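Local atomic coordinates of GTPase-activating protein GYP1 (Saccharomyces cerevisiae, PDB entry 1FKM), a protein that accelerates GTP hydrolysis by Ypt/Rab GTPases, chiefly YPT1 and YPT7, supplying an arginine finger and a glutamine finger in trans. Residues A[58-61]-A[62-66]; A[82-85]-A[86-90]; A[187-190]-A[191-195]; A[250-253]-A[254-257]; A[363-366]-A[367-371]. One frame throughout, in Å; residues are numbered along the deposited sequence. Where two conformers were deposited one is given.

Interaction 1: A[58-61]-A[62-66]; sequences EGFL and QRKRK
K64 lies over one face of the F60 ring, a worked case of how side chains four residues apart pair along a helix. Its CG makes a CH-pi contact 3.6 Å from the ring centroid of F60, 17° off the normal and nearest to CZ. The F60 ring reaches this place because CG stands anti to the backbone N (chi1 174°), whereas the K64 chain folds at chi2 and chi3 and carries CD past CE1 and CZ. Beyond this pair Y49 meets the F60 ring edge-to-face, and W180 of helix 168-186 takes a cation-pi contact from K64.

Apolar packing continues at L61 and R65, which run side by side in the same direction. L61 CD1 sits 3.7 Å above the guanidinium plane of R65, closest to NH2 at 3.9 Å, while the charge itself is met by D177 in a salt bridge. On the outer side of the helix the E58 carboxylate and the Q62 amide are stacked, their planes 17° apart.

Backbone bonds supply the frame: the N-H groups of Q62, R63, K64 and R65 reach the carbonyls of E58 to L61, the shortest being R65 N to L61 O at 2.8 Å. R65 and K64 thus touch their helix neighbours through a flat face and a methylene, while their charged ends turn to D177 and W180 of helix 168-186, joining helix 57-74 of the TBC domain to it at the surface.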
# COMPACT_ATOMS: atom_id res chain seq x y z
N GLU A 58 1.69 24.75 2.21
CA GLU A 58 2.84 25.07 3.04
C GLU A 58 2.52 25.02 4.52
O GLU A 58 3.21 24.37 5.31
CB GLU A 58 3.40 26.45 2.70
CG GLU A 58 4.61 26.83 3.55
CD GLU A 58 4.96 28.29 3.46
OE1 GLU A 58 4.12 29.13 3.84
OE2 GLU A 58 6.08 28.61 3.00
N GLY A 59 1.46 25.73 4.91
CA GLY A 59 1.07 25.76 6.30
C GLY A 59 0.60 24.41 6.78
O GLY A 59 0.87 24.01 7.92
N PHE A 60 -0.13 23.70 5.92
CA PHE A 60 -0.64 22.38 6.27
C PHE A 60 0.51 21.44 6.63
O PHE A 60 0.47 20.78 7.66
CB PHE A 60 -1.42 21.78 5.11
CG PHE A 60 -1.85 20.36 5.34
CD1 PHE A 60 -2.99 20.07 6.08
CD2 PHE A 60 -1.09 19.30 4.85
CE1 PHE A 60 -3.38 18.76 6.33
CE2 PHE A 60 -1.46 17.98 5.10
CZ PHE A 60 -2.61 17.71 5.84
N LEU A 61 1.52 21.38 5.77
CA LEU A 61 2.67 20.50 5.98
C LEU A 61 3.46 20.88 7.22
O LEU A 61 3.88 20.00 7.99
CB LEU A 61 3.57 20.51 4.74
CG LEU A 61 2.99 19.85 3.48
CD1 LEU A 61 3.94 20.03 2.32
CD2 LEU A 61 2.78 18.35 3.74
N GLN A 62 3.68 22.17 7.44
CA GLN A 62 4.41 22.62 8.61
C GLN A 62 3.72 22.13 9.87
O GLN A 62 4.36 21.59 10.78
CB GLN A 62 4.51 24.15 8.65
CG GLN A 62 5.35 24.74 7.54
CD GLN A 62 5.40 26.26 7.60
OE1 GLN A 62 4.36 26.92 7.71
NE2 GLN A 62 6.60 26.83 7.50
N ARG A 63 2.40 22.29 9.93
CA ARG A 63 1.64 21.87 11.09
C ARG A 63 1.60 20.35 11.27
O ARG A 63 1.72 19.85 12.38
CB ARG A 63 0.21 22.42 11.01
CG ARG A 63 0.15 23.94 11.10
CD ARG A 63 -1.26 24.50 11.20
NE ARG A 63 -2.02 24.42 9.95
CZ ARG A 63 -2.77 23.38 9.59
NH1 ARG A 63 -2.86 22.32 10.39
NH2 ARG A 63 -3.42 23.40 8.44
N LYS A 64 1.44 19.62 10.17
CA LYS A 64 1.39 18.16 10.26
C LYS A 64 2.75 17.56 10.62
O LYS A 64 2.82 16.62 11.40
CB LYS A 64 0.91 17.56 8.93
CG LYS A 64 -0.49 17.98 8.54
CD LYS A 64 -1.50 17.69 9.65
CE LYS A 64 -1.66 16.20 9.91
NZ LYS A 64 -2.71 15.91 10.93
N ARG A 65 3.81 18.11 10.05
CA ARG A 65 5.16 17.63 10.33
C ARG A 65 5.57 17.98 11.75
O ARG A 65 6.27 17.21 12.41
CB ARG A 65 6.13 18.20 9.30
CG ARG A 65 5.88 17.62 7.90
CD ARG A 65 6.67 18.32 6.81
NE ARG A 65 6.48 17.66 5.52
CZ ARG A 65 6.90 18.14 4.36
NH1 ARG A 65 7.55 19.30 4.32
NH2 ARG A 65 6.70 17.46 3.23
N LYS A 66 5.12 19.13 12.23
CA LYS A 66 5.42 19.54 13.60
C LYS A 66 4.64 18.65 14.57
O LYS A 66 5.14 18.28 15.63
CB LYS A 66 5.02 21.00 13.81
CG LYS A 66 5.31 21.53 15.21
CD LYS A 66 4.89 22.98 15.34
CE LYS A 66 5.13 23.49 16.75
NZ LYS A 66 4.32 22.73 17.75

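Interaction 2: A[82-85]-A[86-90]; sequences RDIP and TWHQI
H88 and I84 stand side by side one turn apart on helix 83-93, and the histidine can be followed outward atom by atom. Its CB passes the backbone carbonyl of P85, 3.6 Å from P85 O. With CG beside the backbone N and anti to the carbonyl carbon (chi1 -73°), the ring swings back along the helix, and I84 O comes to lie over one of its faces, 3.7 Å from ND1. Farther out the partner changes from backbone to side chain: CE1 of H88 rests 3.6 Å from CG2 of I84. The two side chains run in the same direction, and this outer contact is simple van der Waals touch.

The backbone below is a first helical turn in which R82 takes the N-cap position and P85, lacking an N-H, costs no bond. W87 N then bonds to D83 O at 3.0 Å and H88 N to I84 O at 3.0 Å, followed by Q89 N to P85 O at 2.9 Å. T86 N has weaker links, a long one to R82 O at 3.4 Å and a bent one to D83 O.

On its inner side the helix leans on helix 107-123, where Y118 meets the W87 ring edge-to-face and Q114 bonds the W87 carbonyl. I90 opens the IxxDxxR sequence that ends in the arginine finger R96, and Q89 and I90 touch Y129 of the YxQ motif holding Q131. The Q89 side chain lies about 8 Å from that of Q131, placing this helix beside the dual-finger catalytic site of TBC Rab-GAPs.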
# COMPACT_ATOMS: atom_id res chain seq x y z
N ARG A 82 2.00 0.66 28.21
CA ARG A 82 2.54 -0.55 27.60
C ARG A 82 3.42 -0.17 26.41
O ARG A 82 3.65 -0.98 25.50
CB ARG A 82 1.39 -1.45 27.12
CG ARG A 82 0.29 -1.62 28.16
CD ARG A 82 -0.90 -2.38 27.59
NE ARG A 82 -1.99 -2.50 28.56
CZ ARG A 82 -3.14 -3.11 28.32
NH1 ARG A 82 -3.37 -3.67 27.14
NH2 ARG A 82 -4.07 -3.16 29.27
N ASP A 83 3.91 1.06 26.43
CA ASP A 83 4.76 1.60 25.37
C ASP A 83 5.95 0.70 25.01
O ASP A 83 5.97 0.10 23.94
CB ASP A 83 5.29 2.97 25.79
CG ASP A 83 4.17 3.95 26.09
OD1 ASP A 83 2.99 3.60 25.85
OD2 ASP A 83 4.47 5.07 26.56
N ILE A 84 6.92 0.61 25.91
CA ILE A 84 8.12 -0.19 25.69
C ILE A 84 7.87 -1.53 25.00
O ILE A 84 8.48 -1.82 23.97
CB ILE A 84 8.87 -0.44 27.02
CG1 ILE A 84 9.22 0.89 27.69
CG2 ILE A 84 10.13 -1.26 26.77
CD1 ILE A 84 10.06 1.82 26.82
N PRO A 85 6.97 -2.36 25.55
CA PRO A 85 6.69 -3.66 24.93
C PRO A 85 6.30 -3.57 23.45
O PRO A 85 6.76 -4.36 22.63
CB PRO A 85 5.55 -4.21 25.80
CG PRO A 85 5.87 -3.64 27.15
CD PRO A 85 6.21 -2.21 26.80
N THR A 86 5.46 -2.59 23.12
CA THR A 86 5.02 -2.40 21.74
C THR A 86 6.22 -2.02 20.87
O THR A 86 6.36 -2.48 19.73
CB THR A 86 3.95 -1.29 21.65
OG1 THR A 86 2.76 -1.74 22.30
CG2 THR A 86 3.63 -0.95 20.19
N TRP A 87 7.10 -1.19 21.43
CA TRP A 87 8.30 -0.78 20.72
C TRP A 87 9.13 -2.02 20.36
O TRP A 87 9.62 -2.15 19.24
CB TRP A 87 9.11 0.18 21.61
CG TRP A 87 10.44 0.60 21.05
CD1 TRP A 87 11.64 -0.02 21.22
CD2 TRP A 87 10.69 1.74 20.21
NE1 TRP A 87 12.62 0.65 20.54
CE2 TRP A 87 12.07 1.73 19.91
CE3 TRP A 87 9.89 2.75 19.68
CZ2 TRP A 87 12.67 2.71 19.10
CZ3 TRP A 87 10.48 3.73 18.88
CH2 TRP A 87 11.86 3.70 18.60
N HIS A 88 9.27 -2.94 21.31
CA HIS A 88 10.05 -4.15 21.06
C HIS A 88 9.35 -5.10 20.10
O HIS A 88 10.00 -5.80 19.33
CB HIS A 88 10.37 -4.83 22.39
CG HIS A 88 11.40 -4.11 23.20
ND1 HIS A 88 11.40 -4.09 24.58
CD2 HIS A 88 12.47 -3.36 22.82
CE1 HIS A 88 12.42 -3.36 25.01
NE2 HIS A 88 13.08 -2.91 23.96
N GLN A 89 8.03 -5.12 20.14
CA GLN A 89 7.25 -5.97 19.25
C GLN A 89 7.49 -5.52 17.81
O GLN A 89 7.56 -6.35 16.89
CB GLN A 89 5.77 -5.84 19.62
CG GLN A 89 4.79 -6.36 18.61
CD GLN A 89 3.36 -6.18 19.08
OE1 GLN A 89 3.00 -5.13 19.62
NE2 GLN A 89 2.52 -7.19 18.86
N ILE A 90 7.62 -4.22 17.60
CA ILE A 90 7.86 -3.68 16.27
C ILE A 90 9.31 -3.91 15.85
O ILE A 90 9.60 -4.15 14.68
CB ILE A 90 7.56 -2.17 16.23
CG1 ILE A 90 6.06 -1.95 16.43
CG2 ILE A 90 8.03 -1.56 14.91
CD1 ILE A 90 5.70 -0.51 16.66

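Interaction 3: A[187-190]-A[191-195]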
# COMPACT_ATOMS: atom_id res chain seq x y z
N GLU A 187 -7.39 4.03 7.88
CA GLU A 187 -8.69 4.47 8.38
C GLU A 187 -9.82 4.01 7.46
O GLU A 187 -10.98 4.02 7.85
CB GLU A 187 -8.71 6.00 8.54
CG GLU A 187 -7.74 6.50 9.59
CD GLU A 187 -7.80 8.01 9.79
OE1 GLU A 187 -7.91 8.74 8.78
OE2 GLU A 187 -7.71 8.46 10.96
N GLN A 188 -9.47 3.59 6.24
CA GLN A 188 -10.48 3.13 5.29
C GLN A 188 -10.79 1.65 5.50
O GLN A 188 -11.79 1.14 5.00
CB GLN A 188 -10.01 3.35 3.85
CG GLN A 188 -9.54 4.77 3.56
CD GLN A 188 -9.11 4.95 2.12
OE1 GLN A 188 -8.28 5.82 1.81
NE2 GLN A 188 -9.67 4.15 1.22
N ILE A 189 -9.92 0.97 6.24
CA ILE A 189 -10.07 -0.46 6.52
C ILE A 189 -9.72 -0.72 7.98
O ILE A 189 -9.03 -1.68 8.30
CB ILE A 189 -9.14 -1.29 5.60
CG1 ILE A 189 -7.71 -0.76 5.68
CG2 ILE A 189 -9.64 -1.24 4.17
CD1 ILE A 189 -6.69 -1.54 4.83
N THR A 190 -10.22 0.13 8.86
CA THR A 190 -9.93 0.03 10.28
C THR A 190 -10.12 -1.36 10.89
O THR A 190 -9.20 -1.87 11.54
CB THR A 190 -10.79 1.03 11.09
OG1 THR A 190 -10.58 2.35 10.57
CG2 THR A 190 -10.40 1.00 12.57
N ASP A 191 -11.27 -1.98 10.67
CA ASP A 191 -11.53 -3.28 11.27
C ASP A 191 -10.71 -4.43 10.70
O ASP A 191 -10.78 -5.55 11.20
CB ASP A 191 -13.04 -3.59 11.23
CG ASP A 191 -13.44 -4.42 10.04
OD1 ASP A 191 -13.05 -4.08 8.91
OD2 ASP A 191 -14.17 -5.41 10.25
N ASN A 192 -9.91 -4.16 9.68
CA ASN A 192 -9.04 -5.21 9.13
C ASN A 192 -7.92 -5.47 10.13
O ASN A 192 -7.35 -6.56 10.18
CB ASN A 192 -8.39 -4.78 7.81
CG ASN A 192 -9.32 -4.91 6.61
OD1 ASN A 192 -8.88 -4.84 5.46
ND2 ASN A 192 -10.60 -5.09 6.88
N TYR A 193 -7.62 -4.47 10.96
CA TYR A 193 -6.53 -4.62 11.91
C TYR A 193 -6.83 -4.58 13.40
O TYR A 193 -5.92 -4.67 14.21
CB TYR A 193 -5.43 -3.61 11.57
CG TYR A 193 -4.93 -3.78 10.15
CD1 TYR A 193 -4.08 -4.83 9.82
CD2 TYR A 193 -5.42 -2.98 9.12
CE1 TYR A 193 -3.73 -5.09 8.50
CE2 TYR A 193 -5.07 -3.22 7.79
CZ TYR A 193 -4.23 -4.29 7.49
OH TYR A 193 -3.93 -4.58 6.18
N ILE A 194 -8.10 -4.46 13.79
CA ILE A 194 -8.37 -4.49 15.21
C ILE A 194 -8.23 -5.95 15.64
O ILE A 194 -8.24 -6.85 14.80
CB ILE A 194 -9.78 -3.94 15.55
CG1 ILE A 194 -10.86 -4.80 14.90
CG2 ILE A 194 -9.89 -2.49 15.06
CD1 ILE A 194 -12.28 -4.36 15.24
N HIS A 195 -8.09 -6.18 16.94
CA HIS A 195 -7.92 -7.53 17.48
C HIS A 195 -8.92 -8.53 16.91
O HIS A 195 -10.13 -8.32 16.95
CB HIS A 195 -8.01 -7.49 19.01
CG HIS A 195 -7.71 -8.80 19.67
ND1 HIS A 195 -6.66 -9.61 19.28
CD2 HIS A 195 -8.30 -9.43 20.71
CE1 HIS A 195 -6.62 -10.68 20.05
NE2 HIS A 195 -7.60 -10.60 20.93
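I189 meets both N192 and Y193 across a compact turn in the loop between helices 168-186 and 198-214. Its CB lies 3.6 Å from N192 OD1, and its CD1 reaches the edge of the Y193 ring near the ring plane, 3.8 Å from CE2. I189 holds CG1 between its backbone N and carbonyl carbon (chi1 51°), normally a crowded position for a branched residue, and CD1 extends from there to the tyrosine.

Two backbone bonds draw these side chains together. N192 N reaches I189 O at 3.0 Å and Y193 N reaches T190 O at 3.1 Å, each donor standing above the carbonyl plane by more than 40°. The amide of N192 also folds back toward the preceding residue, where N192 ND2 makes a weak bond to D191 OD1 at 3.3 Å.

A second shell fixes the polar ends. N192 OD1 accepts a bond from N325, whose helix 324-338 also packs on I189, so the oxygen beside the aliphatic chain is satisfied. D191 forms a salt bridge with R202 of helix 198-214, and Y193 OH binds the carbonyl of N238 while its ring touches I133 and L136.

The bonding pattern is that of two overlapping type I beta turns, each closed from residue i to i+3. In this TBC domain their side chains reach helices 133-145, 198-214, 230-238 and 324-338, with the Y193 side chain about 8 Å from that of the glutamine finger Q131.

Interaction 4: A[250-253]-A[254-257]; sequences VIRM and WDTY
R252 reaches T256 by a doubled-back route: CG is anti to the backbone N (chi1 171°), then the chain bends at chi2 (61°), and the guanidinium swings toward the next helical turn. The setting is a fully buried part of helix 247-261 in the all-helical TBC fold, where side chains pair at i to i+4. NH1 of R252 bonds T256 OG1 at 3.0 Å, with the oxygen at the edge of the guanidinium and only 7° out of its plane. T256 OG1 also bonds the carbonyl of W31. R252 NE is engaged by E365 in a salt bridge, which together with T256 fixes the rotation of the group.

D255 comes near without joining: its OD2 is 4.4 Å from R252 NH1 and well out of the guanidinium plane. OD1 of D255 is in a salt bridge with R39, and OD2 takes the backbone N-H of I34. Apolar pairs line another side. V250 CG1 makes an off-centre CH-pi contact with the five-membered ring of W254, 4.2 Å from the centroid, and F140 meets that indole edge-to-face. The selenomethionine M253 runs alongside Y257, whose hydroxyl binds H328; the terminal CE of M253 lies 3.8 Å from both CE1 and OH of Y257.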
# COMPACT_ATOMS: atom_id res chain seq x y z
N VAL A 250 3.60 -3.33 -7.32
CA VAL A 250 2.77 -2.85 -6.21
C VAL A 250 2.58 -1.33 -6.32
O VAL A 250 1.46 -0.84 -6.19
CB VAL A 250 3.42 -3.20 -4.85
CG1 VAL A 250 2.67 -2.50 -3.71
CG2 VAL A 250 3.40 -4.71 -4.63
N ILE A 251 3.67 -0.61 -6.56
CA ILE A 251 3.60 0.84 -6.69
C ILE A 251 2.62 1.26 -7.79
O ILE A 251 1.77 2.13 -7.58
CB ILE A 251 5.00 1.44 -7.01
CG1 ILE A 251 5.97 1.12 -5.87
CG2 ILE A 251 4.90 2.95 -7.21
CD1 ILE A 251 5.51 1.60 -4.52
N ARG A 252 2.72 0.62 -8.95
CA ARG A 252 1.83 0.92 -10.06
C ARG A 252 0.38 0.62 -9.69
O ARG A 252 -0.53 1.39 -10.02
CB ARG A 252 2.24 0.13 -11.30
CG ARG A 252 1.24 0.22 -12.45
CD ARG A 252 1.04 1.65 -12.96
NE ARG A 252 0.01 1.66 -14.00
CZ ARG A 252 -1.29 1.62 -13.77
NH1 ARG A 252 -1.75 1.59 -12.52
NH2 ARG A 252 -2.14 1.57 -14.78
N MSE A 253 0.16 -0.50 -9.02
CA MSE A 253 -1.19 -0.87 -8.59
C MSE A 253 -1.79 0.20 -7.69
O MSE A 253 -2.98 0.53 -7.79
CB MSE A 253 -1.17 -2.18 -7.80
CG MSE A 253 -0.83 -3.41 -8.58
SE MSE A 253 -0.79 -4.94 -7.40
CE MSE A 253 -2.63 -4.88 -6.80
N TRP A 254 -0.97 0.72 -6.78
CA TRP A 254 -1.45 1.75 -5.86
C TRP A 254 -1.90 3.04 -6.54
O TRP A 254 -2.75 3.75 -6.00
CB TRP A 254 -0.40 2.02 -4.77
CG TRP A 254 -0.44 0.95 -3.70
CD1 TRP A 254 -0.70 -0.38 -3.89
CD2 TRP A 254 -0.19 1.11 -2.30
NE1 TRP A 254 -0.64 -1.05 -2.69
CE2 TRP A 254 -0.32 -0.16 -1.70
CE3 TRP A 254 0.13 2.21 -1.49
CZ2 TRP A 254 -0.15 -0.36 -0.32
CZ3 TRP A 254 0.31 2.01 -0.12
CH2 TRP A 254 0.17 0.73 0.44
N ASP A 255 -1.37 3.35 -7.72
CA ASP A 255 -1.81 4.55 -8.44
C ASP A 255 -3.31 4.38 -8.66
O ASP A 255 -4.10 5.31 -8.49
CB ASP A 255 -1.18 4.67 -9.84
CG ASP A 255 0.32 4.91 -9.82
OD1 ASP A 255 0.87 5.34 -8.79
OD2 ASP A 255 0.94 4.67 -10.88
N THR A 256 -3.70 3.17 -9.08
CA THR A 256 -5.09 2.87 -9.35
C THR A 256 -5.92 2.71 -8.09
O THR A 256 -7.06 3.20 -8.03
CB THR A 256 -5.22 1.60 -10.23
OG1 THR A 256 -4.54 1.82 -11.47
CG2 THR A 256 -6.70 1.29 -10.52
N TYR A 257 -5.38 2.04 -7.07
CA TYR A 257 -6.12 1.89 -5.83
C TYR A 257 -6.44 3.26 -5.24
O TYR A 257 -7.57 3.51 -4.82
CB TYR A 257 -5.31 1.09 -4.81
CG TYR A 257 -5.53 -0.41 -4.89
CD1 TYR A 257 -5.35 -1.10 -6.08
CD2 TYR A 257 -5.88 -1.14 -3.75
CE1 TYR A 257 -5.50 -2.49 -6.14
CE2 TYR A 257 -6.04 -2.52 -3.80
CZ TYR A 257 -5.85 -3.19 -4.99
OH TYR A 257 -5.97 -4.56 -5.03

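Interaction 5: A[363-366]-A[367-371]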
# COMPACT_ATOMS: atom_id res chain seq x y z
N TRP A 363 5.80 -9.76 -14.52
CA TRP A 363 4.62 -9.02 -14.93
C TRP A 363 5.01 -7.61 -15.36
O TRP A 363 5.89 -6.99 -14.77
CB TRP A 363 3.60 -8.95 -13.79
CG TRP A 363 2.58 -10.05 -13.81
CD1 TRP A 363 2.78 -11.34 -14.20
CD2 TRP A 363 1.21 -9.96 -13.40
NE1 TRP A 363 1.62 -12.07 -14.05
CE2 TRP A 363 0.64 -11.25 -13.56
CE3 TRP A 363 0.41 -8.92 -12.90
CZ2 TRP A 363 -0.69 -11.52 -13.24
CZ3 TRP A 363 -0.92 -9.19 -12.59
CH2 TRP A 363 -1.46 -10.49 -12.76
N THR A 364 4.36 -7.12 -16.41
CA THR A 364 4.62 -5.79 -16.93
C THR A 364 3.43 -4.87 -16.69
O THR A 364 2.43 -5.27 -16.09
CB THR A 364 4.89 -5.81 -18.44
OG1 THR A 364 3.75 -6.35 -19.12
CG2 THR A 364 6.11 -6.66 -18.75
N GLU A 365 3.55 -3.64 -17.17
CA GLU A 365 2.49 -2.65 -17.05
C GLU A 365 1.22 -3.19 -17.68
O GLU A 365 0.12 -2.97 -17.17
CB GLU A 365 2.92 -1.36 -17.77
CG GLU A 365 1.81 -0.35 -18.02
CD GLU A 365 1.16 0.14 -16.74
OE1 GLU A 365 1.90 0.50 -15.80
OE2 GLU A 365 -0.09 0.18 -16.69
N THR A 366 1.37 -3.90 -18.79
CA THR A 366 0.23 -4.47 -19.50
C THR A 366 -0.52 -5.49 -18.66
O THR A 366 -1.75 -5.51 -18.63
CB THR A 366 0.68 -5.15 -20.81
OG1 THR A 366 1.47 -4.23 -21.58
CG2 THR A 366 -0.53 -5.57 -21.63
N ASP A 367 0.23 -6.36 -17.99
CA ASP A 367 -0.35 -7.40 -17.14
C ASP A 367 -1.13 -6.81 -15.96
O ASP A 367 -2.24 -7.26 -15.66
CB ASP A 367 0.76 -8.30 -16.61
CG ASP A 367 1.57 -8.96 -17.72
OD1 ASP A 367 0.97 -9.37 -18.73
OD2 ASP A 367 2.80 -9.09 -17.56
N ILE A 368 -0.54 -5.81 -15.31
CA ILE A 368 -1.16 -5.16 -14.15
C ILE A 368 -2.39 -4.37 -14.56
O ILE A 368 -3.42 -4.41 -13.89
CB ILE A 368 -0.17 -4.18 -13.49
CG1 ILE A 368 1.19 -4.86 -13.31
CG2 ILE A 368 -0.71 -3.72 -12.15
CD1 ILE A 368 2.30 -3.89 -12.97
N GLU A 369 -2.27 -3.65 -15.67
CA GLU A 369 -3.36 -2.81 -16.17
C GLU A 369 -4.56 -3.68 -16.55
O GLU A 369 -5.71 -3.30 -16.35
CB GLU A 369 -2.86 -2.01 -17.39
CG GLU A 369 -3.77 -0.88 -17.85
CD GLU A 369 -5.03 -1.37 -18.54
OE1 GLU A 369 -4.95 -2.37 -19.28
OE2 GLU A 369 -6.09 -0.75 -18.35
N MSE A 370 -4.28 -4.87 -17.08
CA MSE A 370 -5.34 -5.80 -17.48
C MSE A 370 -6.11 -6.31 -16.26
O MSE A 370 -7.34 -6.38 -16.27
CB MSE A 370 -4.74 -6.99 -18.24
CG MSE A 370 -5.78 -7.94 -18.82
SE MSE A 370 -4.97 -9.37 -19.87
CE MSE A 370 -3.92 -8.27 -21.07
N LEU A 371 -5.38 -6.66 -15.21
CA LEU A 371 -5.99 -7.16 -13.97
C LEU A 371 -6.89 -6.10 -13.34
O LEU A 371 -8.04 -6.37 -12.99
CB LEU A 371 -4.89 -7.56 -12.97
CG LEU A 371 -5.33 -7.97 -11.56
CD1 LEU A 371 -6.19 -9.22 -11.63
CD2 LEU A 371 -4.11 -8.23 -10.70
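W363 and D367 meet where helix 365-382 begins: D367 CB makes a CH-pi contact over one face of the W363 indole, 4.0 Å from the centroid of the five-membered ring, and the carboxylate is turned 55° from the ring plane. L371, one turn farther on, approaches differently, crossing W363 at about a right angle with CD2 at the ring edge, 3.8 Å from CZ3. The F245 ring also meets the indole.

The carboxylate of D367 turns back toward the start of the helix, CG standing beside its own backbone N (chi1 -59°). OD2 takes the backbone N-H of the N-cap residue T364 at 2.8 Å, on its anti side and 32° out of the carboxylate plane. The T364 hydroxyl adds a weak bond to the same oxygen, OG1 to OD2 at 3.3 Å. This is the N3-to-N-cap backbone half of a capping box.

T364 O then receives I368 N at 3.1 Å, starting the regular helical bonds. One acidic oxygen therefore holds the cap backbone firmly and its hydroxyl weakly, and its negative charge near the N-terminus would be expected to suit the helix dipole, while W363 shields the methylene behind it.

Overall arrangement
All five interactions join neighbours along the chain. Interactions 1 and 2 are surface contacts on successive helices; the first relies on long cationic chains, the second on a histidine and an isoleucine, on a helix whose Q89 lies near the finger residues. Interaction 3 is a partly buried loop whose polar groups are tied to outside helices. Interaction 4 is fully buried near the chain's centre, and the polar ends of R252, D255, T256 and Y257 are all bonded; interaction 5 is a partly buried helix start. These last two touch directly: R252 NE binds E365 OE1 at 2.9 Å, a salt bridge joining helices 247-261 and 365-382. Interactions 1 and 5 lie on opposite sides of the centre.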